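Local coordinates for oxidoreductase, zinc-binding dehydrogenase family (Myxococcus xanthus, PDB 5K1S), which is a zinc-binding medium-chain reductase that takes part in an alternative route for de novo biosynthesis of isovaleryl coenzyme A, at residues A162-T167 with A312-A317; H173-R178 with L198-L203; A154-N159 with E316-T321; R106-C109 with L114-S117. One frame throughout, in Å; residues are numbered along the deposited sequence.

Contacts 1 and 3 lie side by side along helix 311-323, their centres about 8 Å apart, and share Glu316 and Ala317; Val164 of contact 1 also packs on Leu318 and Thr321 of contact 3. Helix 165-178 begins in contact 1 and ends in contact 2, whose centre is about 11 Å away. Glu313 joins these two through His173 and Thr177, while Glu316 forms a salt bridge with Arg176. Contact 1 includes Cys166, which binds one zinc together with Cys57 and His79. Contact 4 encloses the second, four-cysteine zinc and stands apart: its centre is about 17 Å from that of contact 1 and about 24 Å from that of contact 3.

Contact 1: A162-T167 with A312-A317; sequences ATVCCT and AELDEA. With ZN (zinc ion), chain F.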
loop_
_atom_site.group_PDB
_atom_site.type_symbol
_atom_site.label_atom_id
_atom_site.label_comp_id
_atom_site.label_asym_id
_atom_site.label_seq_id
_atom_site.Cartn_x
_atom_site.Cartn_y
_atom_site.Cartn_z
ATOM N N ALA A 162 2.960 24.255 18.738
ATOM C CA ALA A 162 2.003 23.344 19.356
ATOM C C ALA A 162 1.028 22.730 18.362
ATOM O O ALA A 162 0.130 21.996 18.790
ATOM C CB ALA A 162 1.217 24.074 20.446
ATOM N N THR A 163 1.160 23.010 17.063
ATOM C CA THR A 163 0.280 22.432 16.053
ATOM C C THR A 163 1.073 21.796 14.916
ATOM O O THR A 163 0.518 21.557 13.839
ATOM C CB THR A 163 -0.677 23.490 15.497
ATOM O OG1 THR A 163 0.072 24.547 14.884
ATOM C CG2 THR A 163 -1.544 24.065 16.612
ATOM N N VAL A 164 2.353 21.503 15.137
ATOM C CA VAL A 164 3.209 21.003 14.067
ATOM C C VAL A 164 3.078 19.491 13.930
ATOM O O VAL A 164 3.060 18.958 12.815
ATOM C CB VAL A 164 4.669 21.419 14.334
ATOM C CG1 VAL A 164 5.603 20.858 13.273
ATOM C CG2 VAL A 164 4.780 22.930 14.387
ATOM N N CYS A 165 2.982 18.776 15.054
ATOM C CA CYS A 165 3.046 17.319 15.019
ATOM C C CYS A 165 1.928 16.735 14.164
ATOM O O CYS A 165 2.174 15.904 13.284
ATOM C CB CYS A 165 2.985 16.760 16.439
ATOM S SG CYS A 165 3.425 15.008 16.561
ATOM N N CYS A 166 0.691 17.160 14.407
ATOM C CA CYS A 166 -0.467 16.579 13.738
ATOM C C CYS A 166 -0.736 17.183 12.367
ATOM O O CYS A 166 -1.777 16.882 11.772
ATOM C CB CYS A 166 -1.706 16.731 14.619
ATOM S SG CYS A 166 -1.520 15.959 16.226
ATOM N N THR A 167 0.163 18.020 11.855
ATOM C CA THR A 167 0.017 18.568 10.512
ATOM C C THR A 167 1.314 18.395 9.733
ATOM O O THR A 167 1.431 17.486 8.905
ATOM C CB THR A 167 -0.381 20.043 10.569
ATOM O OG1 THR A 167 0.584 20.772 11.336
ATOM C CG2 THR A 167 -1.755 20.198 11.205
ATOM N N ALA A 312 12.238 11.731 14.999
ATOM C CA ALA A 312 13.041 12.395 13.979
ATOM C C ALA A 312 12.176 13.246 13.061
ATOM O O ALA A 312 12.557 14.366 12.701
ATOM C CB ALA A 312 13.819 11.358 13.169
ATOM N N GLU A 313 11.009 12.730 12.669
ATOM C CA GLU A 313 10.135 13.475 11.770
ATOM C C GLU A 313 9.642 14.761 12.420
ATOM O O GLU A 313 9.535 15.799 11.757
ATOM C CB GLU A 313 8.954 12.602 11.351
ATOM C CG GLU A 313 9.349 11.394 10.520
ATOM C CD GLU A 313 8.309 10.292 10.562
ATOM O OE1 GLU A 313 7.294 10.452 11.268
ATOM O OE2 GLU A 313 8.514 9.261 9.893
ATOM N N LEU A 314 9.327 14.714 13.717
ATOM C CA LEU A 314 8.885 15.921 14.403
ATOM C C LEU A 314 10.013 16.940 14.499
ATOM O O LEU A 314 9.792 18.138 14.278
ATOM C CB LEU A 314 8.354 15.576 15.795
ATOM C CG LEU A 314 7.904 16.773 16.643
ATOM C CD1 LEU A 314 6.830 17.583 15.927
ATOM C CD2 LEU A 314 7.404 16.317 18.006
ATOM N N ASP A 315 11.227 16.490 14.830
ATOM C CA ASP A 315 12.371 17.396 14.822
ATOM C C ASP A 315 12.514 18.073 13.466
ATOM O O ASP A 315 12.775 19.279 13.390
ATOM C CB ASP A 315 13.653 16.638 15.176
ATOM C CG ASP A 315 13.736 16.277 16.649
ATOM O OD1 ASP A 315 13.151 17.002 17.483
ATOM O OD2 ASP A 315 14.391 15.266 16.976
ATOM N N GLU A 316 12.342 17.311 12.384
ATOM C CA GLU A 316 12.427 17.889 11.047
ATOM C C GLU A 316 11.236 18.796 10.761
ATOM O O GLU A 316 11.400 19.885 10.197
ATOM C CB GLU A 316 12.516 16.772 10.006
ATOM C CG GLU A 316 12.631 17.258 8.570
ATOM C CD GLU A 316 13.897 18.058 8.319
ATOM O OE1 GLU A 316 14.774 18.089 9.210
ATOM O OE2 GLU A 316 14.013 18.657 7.229
ATOM N N ALA A 317 10.032 18.364 11.138
ATOM C CA ALA A 317 8.846 19.187 10.920
ATOM C C ALA A 317 8.961 20.511 11.663
ATOM O O ALA A 317 8.693 21.579 11.099
ATOM C CB ALA A 317 7.596 18.428 11.365
HETATM ZN ZN ZN F . -3.514 14.842 16.675
#
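Leu314 reaches Cys165 with one methyl, CD1, which sits 3.9 Å from Cys165 CA and beside its CB. The leucine leaves its backbone across the line to segment 162-167; with CG anti to the backbone N (chi1 178°), the branch end is brought closer. CD1 lies against Cys165 and only approaches Val164, Leu314 CD1 to Val164 CG1 being 4.4 Å. One helical turn further on, Ala317 points its CB at the same valine branch, and the two methyls, Val164 CG1 and Ala317 CB, meet at 3.7 Å. The CA atoms of Val164 and Ala317 are 6.7 Å apart, with just the alanine methyl between its backbone and the valine. Behind this apolar seam, Thr167 OG1 donates to Thr163 O over 2.6 Å, in the carbonyl plane, and closes the turn from Thr163 to Thr167. Both threonine hydroxyls also bond to Gln328. Cys166 SG binds the zinc ion at 2.3 Å, with Cys57 and His79 as the other protein ligands, consistent with the catalytic zinc position of medium-chain dehydrogenases. The seam packs the backbone right beside a zinc ligand, so the metal-binding segment and helix 311-323 meet without polar contact.

Contact 2: H173-R178 with L198-L203; sequences HTVRTR and LSSVQL
Val175 and Leu203 form the middle of this helix-helix contact, running alongside each other in opposite senses, with Leu203 CD2 lying 3.8 Å from Val175 CB. The second valine branch, Val175 CG2, rests on Ser200, 4.0 Å from Ser200 CB. Leu203 CG stands anti to its backbone N (chi1 -170°), and its fork is divided between two partners: while CD2 takes the valine, CD1 lies over one face of the Arg176 guanidinium, 3.5 Å from Arg176 NH2. The leucine lies roughly perpendicular to the arginine chain. Further out, Arg176 is extended from CG to NE, and its NH1 makes a salt bridge with Glu316 of helix 311-323, which helps to hold the group. Ser200 OG bonds back to Val196 O, and the valine methyl rests against both its CB and OG. The short helical segments approach to 9.9 Å with their directions 44° apart. Helix 195-206 is the connection of a beta-alpha-beta crossover between strands 186-190 and 210-215 of the Rossmann-type sheet, and helix 165-178 packs against it. The arginine thus serves two chemistries, giving a flat face to an apolar neighbour and an N-H to a carboxylate.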
loop_
_atom_site.group_PDB
_atom_site.type_symbol
_atom_site.label_atom_id
_atom_site.label_comp_id
_atom_site.label_asym_id
_atom_site.label_seq_id
_atom_site.Cartn_x
_atom_site.Cartn_y
_atom_site.Cartn_z
ATOM N N HIS A 173 6.082 12.428 7.553
ATOM C CA HIS A 173 5.942 10.977 7.514
ATOM C C HIS A 173 5.281 10.523 6.218
ATOM O O HIS A 173 5.700 9.531 5.611
ATOM C CB HIS A 173 5.136 10.503 8.725
ATOM C CG HIS A 173 5.104 9.015 8.885
ATOM N ND1 HIS A 173 6.238 8.235 8.831
ATOM C CD2 HIS A 173 4.073 8.164 9.103
ATOM C CE1 HIS A 173 5.908 6.968 9.006
ATOM N NE2 HIS A 173 4.599 6.898 9.173
ATOM N N THR A 174 4.254 11.249 5.770
ATOM C CA THR A 174 3.514 10.866 4.571
ATOM C C THR A 174 4.298 11.190 3.304
ATOM O O THR A 174 4.512 10.318 2.456
ATOM C CB THR A 174 2.160 11.580 4.546
ATOM O OG1 THR A 174 1.445 11.298 5.755
ATOM C CG2 THR A 174 1.329 11.130 3.351
ATOM N N VAL A 175 4.726 12.445 3.161
ATOM C CA VAL A 175 5.340 12.895 1.917
ATOM C C VAL A 175 6.718 12.270 1.735
ATOM O O VAL A 175 7.068 11.818 0.638
ATOM C CB VAL A 175 5.410 14.433 1.897
ATOM C CG1 VAL A 175 6.079 14.937 0.622
ATOM C CG2 VAL A 175 4.015 15.032 2.043
ATOM N N ARG A 176 7.522 12.234 2.798
ATOM C CA ARG A 176 8.929 11.856 2.696
ATOM C C ARG A 176 9.182 10.413 3.112
ATOM O O ARG A 176 9.575 9.581 2.288
ATOM C CB ARG A 176 9.780 12.795 3.555
ATOM C CG ARG A 176 9.900 14.185 3.002
ATOM C CD ARG A 176 10.907 14.967 3.801
ATOM N NE ARG A 176 11.081 16.320 3.288
ATOM C CZ ARG A 176 11.815 17.253 3.887
ATOM N NH1 ARG A 176 12.440 16.978 5.025
ATOM N NH2 ARG A 176 11.920 18.459 3.350
ATOM N N THR A 177 8.977 10.104 4.393
ATOM C CA THR A 177 9.350 8.796 4.916
ATOM C C THR A 177 8.655 7.680 4.146
ATOM O O THR A 177 9.297 6.725 3.694
ATOM C CB THR A 177 9.012 8.716 6.406
ATOM O OG1 THR A 177 9.235 9.992 7.020
ATOM C CG2 THR A 177 9.876 7.674 7.088
ATOM N N ARG A 178 7.338 7.789 3.978
ATOM C CA ARG A 178 6.560 6.762 3.296
ATOM C C ARG A 178 6.418 7.050 1.806
ATOM O O ARG A 178 6.695 6.182 0.973
ATOM C CB ARG A 178 5.181 6.644 3.951
ATOM C CG ARG A 178 5.227 6.231 5.415
ATOM C CD ARG A 178 5.605 4.767 5.565
ATOM N NE ARG A 178 4.593 3.891 4.987
ATOM C CZ ARG A 178 4.762 2.594 4.760
ATOM N NH1 ARG A 178 5.914 2.006 5.054
ATOM N NH2 ARG A 178 3.778 1.882 4.230
ATOM N N LEU A 198 -2.460 21.285 3.897
ATOM C CA LEU A 198 -1.675 22.499 3.705
ATOM C C LEU A 198 -0.190 22.236 3.914
ATOM O O LEU A 198 0.647 22.711 3.137
ATOM C CB LEU A 198 -2.165 23.595 4.652
ATOM C CG LEU A 198 -3.559 24.151 4.352
ATOM C CD1 LEU A 198 -4.012 25.082 5.466
ATOM C CD2 LEU A 198 -3.582 24.875 3.013
ATOM N N SER A 199 0.160 21.479 4.954
ATOM C CA SER A 199 1.565 21.159 5.183
ATOM C C SER A 199 2.115 20.275 4.072
ATOM O O SER A 199 3.258 20.452 3.637
ATOM C CB SER A 199 1.736 20.484 6.543
ATOM O OG SER A 199 1.476 21.392 7.599
ATOM N N SER A 200 1.313 19.317 3.598
ATOM C CA SER A 200 1.766 18.445 2.520
ATOM C C SER A 200 1.999 19.233 1.237
ATOM O O SER A 200 3.003 19.025 0.546
ATOM C CB SER A 200 0.747 17.329 2.288
ATOM O OG SER A 200 0.573 16.549 3.458
ATOM N N VAL A 201 1.079 20.142 0.901
ATOM C CA VAL A 201 1.244 20.979 -0.288
ATOM C C VAL A 201 2.594 21.685 -0.247
ATOM O O VAL A 201 3.401 21.586 -1.179
ATOM C CB VAL A 201 0.087 21.988 -0.403
ATOM C CG1 VAL A 201 0.366 23.026 -1.491
ATOM C CG2 VAL A 201 -1.220 21.264 -0.691
ATOM N N GLN A 202 2.852 22.415 0.839
ATOM C CA GLN A 202 4.116 23.131 0.967
ATOM C C GLN A 202 5.296 22.174 0.881
ATOM O O GLN A 202 6.261 22.420 0.149
ATOM C CB GLN A 202 4.155 23.897 2.290
ATOM C CG GLN A 202 3.049 24.922 2.458
ATOM C CD GLN A 202 3.129 25.634 3.791
ATOM O OE1 GLN A 202 3.857 26.616 3.940
ATOM N NE2 GLN A 202 2.388 25.137 4.775
ATOM N N LEU A 203 5.234 21.071 1.628
ATOM C CA LEU A 203 6.361 20.147 1.673
ATOM C C LEU A 203 6.624 19.534 0.303
ATOM O O LEU A 203 7.780 19.326 -0.081
ATOM C CB LEU A 203 6.098 19.059 2.716
ATOM C CG LEU A 203 7.264 18.133 3.064
ATOM C CD1 LEU A 203 8.473 18.918 3.554
ATOM C CD2 LEU A 203 6.827 17.126 4.115
#

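Contact 3: A154-N159 with E316-T321; sequences ASLPWN and EALRLT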
loop_
_atom_site.group_PDB
_atom_site.type_symbol
_atom_site.label_atom_id
_atom_site.label_comp_id
_atom_site.label_asym_id
_atom_site.label_seq_id
_atom_site.Cartn_x
_atom_site.Cartn_y
_atom_site.Cartn_z
ATOM N N ALA A 154 14.564 27.843 18.672
ATOM C CA ALA A 154 14.323 29.067 19.426
ATOM C C ALA A 154 13.578 30.108 18.604
ATOM O O ALA A 154 12.931 30.990 19.179
ATOM C CB ALA A 154 15.648 29.645 19.921
ATOM N N SER A 155 13.647 30.020 17.278
ATOM C CA SER A 155 12.999 30.985 16.401
ATOM C C SER A 155 11.517 30.706 16.194
ATOM O O SER A 155 10.856 31.473 15.484
ATOM C CB SER A 155 13.705 31.003 15.042
ATOM O OG SER A 155 13.102 31.936 14.161
ATOM N N LEU A 156 10.977 29.644 16.793
ATOM C CA LEU A 156 9.607 29.223 16.531
ATOM C C LEU A 156 8.731 29.537 17.734
ATOM O O LEU A 156 8.988 29.004 18.824
ATOM C CB LEU A 156 9.566 27.728 16.217
ATOM C CG LEU A 156 8.239 27.153 15.718
ATOM C CD1 LEU A 156 7.809 27.799 14.413
ATOM C CD2 LEU A 156 8.361 25.649 15.541
ATOM N N PRO A 157 7.701 30.373 17.608
ATOM C CA PRO A 157 6.826 30.637 18.755
ATOM C C PRO A 157 6.065 29.392 19.184
ATOM O O PRO A 157 5.903 28.430 18.430
ATOM C CB PRO A 157 5.874 31.722 18.240
ATOM C CG PRO A 157 5.905 31.587 16.761
ATOM C CD PRO A 157 7.294 31.148 16.422
ATOM N N TRP A 158 5.583 29.431 20.428
ATOM C CA TRP A 158 4.939 28.260 21.016
ATOM C C TRP A 158 3.674 27.878 20.257
ATOM O O TRP A 158 3.450 26.700 19.956
ATOM C CB TRP A 158 4.618 28.524 22.489
ATOM C CG TRP A 158 5.830 28.726 23.344
ATOM C CD1 TRP A 158 6.206 29.878 23.976
ATOM C CD2 TRP A 158 6.830 27.751 23.661
ATOM N NE1 TRP A 158 7.374 29.676 24.669
ATOM C CE2 TRP A 158 7.780 28.380 24.491
ATOM C CE3 TRP A 158 7.013 26.406 23.324
ATOM C CZ2 TRP A 158 8.895 27.713 24.989
ATOM C CZ3 TRP A 158 8.122 25.744 23.819
ATOM C CH2 TRP A 158 9.049 26.399 24.642
ATOM N N ASN A 159 2.828 28.861 19.943
ATOM C CA ASN A 159 1.545 28.559 19.314
ATOM C C ASN A 159 1.738 27.812 18.000
ATOM O O ASN A 159 1.090 26.787 17.754
ATOM C CB ASN A 159 0.752 29.847 19.092
ATOM C CG ASN A 159 0.360 30.519 20.392
ATOM O OD1 ASN A 159 0.427 29.915 21.463
ATOM N ND2 ASN A 159 -0.063 31.776 20.303
ATOM N N GLU A 316 12.342 17.311 12.384
ATOM C CA GLU A 316 12.427 17.889 11.047
ATOM C C GLU A 316 11.236 18.796 10.761
ATOM O O GLU A 316 11.400 19.885 10.197
ATOM C CB GLU A 316 12.516 16.772 10.006
ATOM C CG GLU A 316 12.631 17.258 8.570
ATOM C CD GLU A 316 13.897 18.058 8.319
ATOM O OE1 GLU A 316 14.774 18.089 9.210
ATOM O OE2 GLU A 316 14.013 18.657 7.229
ATOM N N ALA A 317 10.032 18.364 11.138
ATOM C CA ALA A 317 8.846 19.187 10.920
ATOM C C ALA A 317 8.961 20.511 11.663
ATOM O O ALA A 317 8.693 21.579 11.099
ATOM C CB ALA A 317 7.596 18.428 11.365
ATOM N N LEU A 318 9.355 20.460 12.936
ATOM C CA LEU A 318 9.553 21.688 13.698
ATOM C C LEU A 318 10.591 22.582 13.034
ATOM O O LEU A 318 10.440 23.809 13.006
ATOM C CB LEU A 318 9.967 21.352 15.131
ATOM C CG LEU A 318 8.908 20.635 15.971
ATOM C CD1 LEU A 318 9.519 20.073 17.245
ATOM C CD2 LEU A 318 7.762 21.576 16.302
ATOM N N ARG A 319 11.652 21.986 12.486
ATOM C CA ARG A 319 12.671 22.775 11.806
ATOM C C ARG A 319 12.104 23.446 10.561
ATOM O O ARG A 319 12.430 24.604 10.269
ATOM C CB ARG A 319 13.861 21.890 11.439
ATOM C CG ARG A 319 15.071 22.665 10.945
ATOM C CD ARG A 319 16.129 21.747 10.357
ATOM N NE ARG A 319 15.649 21.053 9.165
ATOM C CZ ARG A 319 15.517 21.620 7.969
ATOM N NH1 ARG A 319 15.820 22.900 7.797
ATOM N NH2 ARG A 319 15.074 20.907 6.943
ATOM N N LEU A 320 11.253 22.738 9.814
ATOM C CA LEU A 320 10.687 23.307 8.597
ATOM C C LEU A 320 9.799 24.508 8.895
ATOM O O LEU A 320 9.738 25.447 8.093
ATOM C CB LEU A 320 9.900 22.237 7.839
ATOM C CG LEU A 320 10.746 21.135 7.197
ATOM C CD1 LEU A 320 9.871 19.979 6.753
ATOM C CD2 LEU A 320 11.539 21.684 6.019
ATOM N N THR A 321 9.103 24.500 10.033
ATOM C CA THR A 321 8.250 25.632 10.377
ATOM C C THR A 321 9.080 26.842 10.788
ATOM O O THR A 321 8.743 27.979 10.440
ATOM C CB THR A 321 7.285 25.245 11.496
ATOM O OG1 THR A 321 6.630 24.015 11.162
ATOM C CG2 THR A 321 6.236 26.331 11.693
#
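The turn leading into helix 158-161 packs on helix 311-323 through a single side chain, Leu156, which is received by Leu318 and Thr321. Both leucine methyls are used. CD1 meets the methyl of the threonine, with Leu156 CD1 and Thr321 CG2 3.5 Å apart and the two side chains set obliquely. Leu156 CD2 lies over the helix backbone, 3.8 Å from Leu318 O, and reaches Leu318 CD2 at 4.2 Å, this pair crossing at about a right angle. The contact lies where the chain passes between the two halves of the medium-chain fold: segment 154-159 follows strand 149-151 of the mixed sheet, and helix 311-323 links strand 302-305, the outermost strand of the Rossmann-type sheet within this chain, to strand 330-335 of the mixed one. Thr321 can offer its methyl because CG2 is anti to the backbone N, while Thr321 OG1 (chi1 -50°) turns back to donate to Ala317 O over 3.2 Å. The CB of Arg319 is directed away from segment 154-159, and its guanidinium grips the Glu316 carboxylate side-on: Arg319 NE to Glu316 OE1 is 3.1 Å and nearly straight, and NH2 bonds to OE2.

Contact 4: R106-C109 with L114-S117; sequences RMSC and LCRS. With ZN (zinc ion), chain E.
Cys109 and Cys115 bind the same zinc ion from neighbouring corners of its coordination shell, their sulfurs 3.8 Å apart, SG to SG. Cys109 SG binds the metal at 2.3 Å and Cys115 SG at 2.2 Å, and the angle at zinc between the two sulfurs is about 113°, close to tetrahedral. The side chains arrive differently. Cys109 comes from an irregular loop, and its chi1 of 75° places the sulfur over its own backbone, in the fork between N and C, where it meets the metal; its CB stays 3.7 Å from the zinc. Cys115 comes from a short helix, its CB directed at the loop and its SG anti to the carbonyl carbon (chi1 -77°), and its CB lies nearer the zinc, at 3.3 Å. Ser108 also directs its CB toward the helix, 4.1 Å from Cys115 SG; the position of its hydroxyl relative to that sulfur is doubtful in the model. Cys112 and Cys123 complete the four-sulfur shell, so the metal, rather than an apolar core, joins the segments. Such an all-cysteine site is consistent with the structural zinc site of medium-chain dehydrogenases. Arg106 NH1 bonds to Asn120 O, and the backbone of Met107 pairs with that of Arg128, so the chain entering the site is bonded to residues on both sides of Cys123. The site lies in the excursion that leaves strand 100-103 of the mixed sheet, passes through helix 113-116 and later rejoins that sheet at strand 141-145.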
loop_
_atom_site.group_PDB
_atom_site.type_symbol
_atom_site.label_atom_id
_atom_site.label_comp_id
_atom_site.label_asym_id
_atom_site.label_seq_id
_atom_site.Cartn_x
_atom_site.Cartn_y
_atom_site.Cartn_z
ATOM N N ARG A 106 2.138 9.609 20.273
ATOM C CA ARG A 106 2.255 8.373 21.030
ATOM C C ARG A 106 3.723 8.058 21.281
ATOM O O ARG A 106 4.622 8.620 20.651
ATOM C CB ARG A 106 1.590 7.202 20.293
ATOM C CG ARG A 106 2.193 6.927 18.923
ATOM C CD ARG A 106 1.552 5.729 18.247
ATOM N NE ARG A 106 1.879 4.468 18.908
ATOM C CZ ARG A 106 3.040 3.833 18.781
ATOM N NH1 ARG A 106 4.004 4.345 18.028
ATOM N NH2 ARG A 106 3.244 2.687 19.414
ATOM N N MET A 107 3.953 7.135 22.209
ATOM C CA MET A 107 5.297 6.720 22.569
ATOM C C MET A 107 5.756 5.564 21.684
ATOM O O MET A 107 5.036 5.089 20.803
ATOM C CB MET A 107 5.353 6.326 24.046
ATOM C CG MET A 107 5.351 7.501 25.009
ATOM S SD MET A 107 6.698 8.658 24.699
ATOM C CE MET A 107 8.128 7.599 24.916
ATOM N N SER A 108 6.983 5.109 21.932
ATOM C CA SER A 108 7.586 4.018 21.178
ATOM C C SER A 108 8.736 3.469 22.008
ATOM O O SER A 108 9.570 4.241 22.491
ATOM C CB SER A 108 8.076 4.504 19.809
ATOM O OG SER A 108 8.698 3.459 19.086
ATOM N N CYS A 109 8.779 2.146 22.177
ATOM C CA CYS A 109 9.748 1.555 23.096
ATOM C C CYS A 109 11.177 1.803 22.627
ATOM O O CYS A 109 12.045 2.188 23.418
ATOM C CB CYS A 109 9.480 0.058 23.255
ATOM S SG CYS A 109 9.979 -0.964 21.851
ATOM N N LEU A 114 10.545 -3.551 15.066
ATOM C CA LEU A 114 9.905 -2.460 14.337
ATOM C C LEU A 114 10.567 -1.126 14.652
ATOM O O LEU A 114 10.876 -0.343 13.746
ATOM C CB LEU A 114 8.416 -2.416 14.672
ATOM C CG LEU A 114 7.611 -3.626 14.199
ATOM C CD1 LEU A 114 6.292 -3.713 14.945
ATOM C CD2 LEU A 114 7.373 -3.543 12.700
ATOM N N CYS A 115 10.788 -0.845 15.938
ATOM C CA CYS A 115 11.461 0.391 16.322
ATOM C C CYS A 115 12.864 0.455 15.729
ATOM O O CYS A 115 13.268 1.482 15.171
ATOM C CB CYS A 115 11.517 0.508 17.845
ATOM S SG CYS A 115 9.965 1.018 18.630
ATOM N N ARG A 116 13.625 -0.638 15.842
ATOM C CA ARG A 116 14.975 -0.662 15.288
ATOM C C ARG A 116 14.977 -0.464 13.779
ATOM O O ARG A 116 16.020 -0.118 13.213
ATOM C CB ARG A 116 15.668 -1.983 15.640
ATOM C CG ARG A 116 15.762 -2.264 17.136
ATOM C CD ARG A 116 16.799 -3.334 17.451
ATOM N NE ARG A 116 16.588 -4.570 16.698
ATOM C CZ ARG A 116 15.823 -5.583 17.098
ATOM N NH1 ARG A 116 15.705 -6.662 16.334
ATOM N NH2 ARG A 116 15.174 -5.527 18.254
ATOM N N SER A 117 13.841 -0.673 13.116
ATOM C CA SER A 117 13.732 -0.505 11.675
ATOM C C SER A 117 13.225 0.872 11.273
ATOM O O SER A 117 13.021 1.117 10.079
ATOM C CB SER A 117 12.800 -1.573 11.091
ATOM O OG SER A 117 13.161 -2.867 11.537
HETATM ZN ZN ZN E . 9.130 -0.740 19.699
#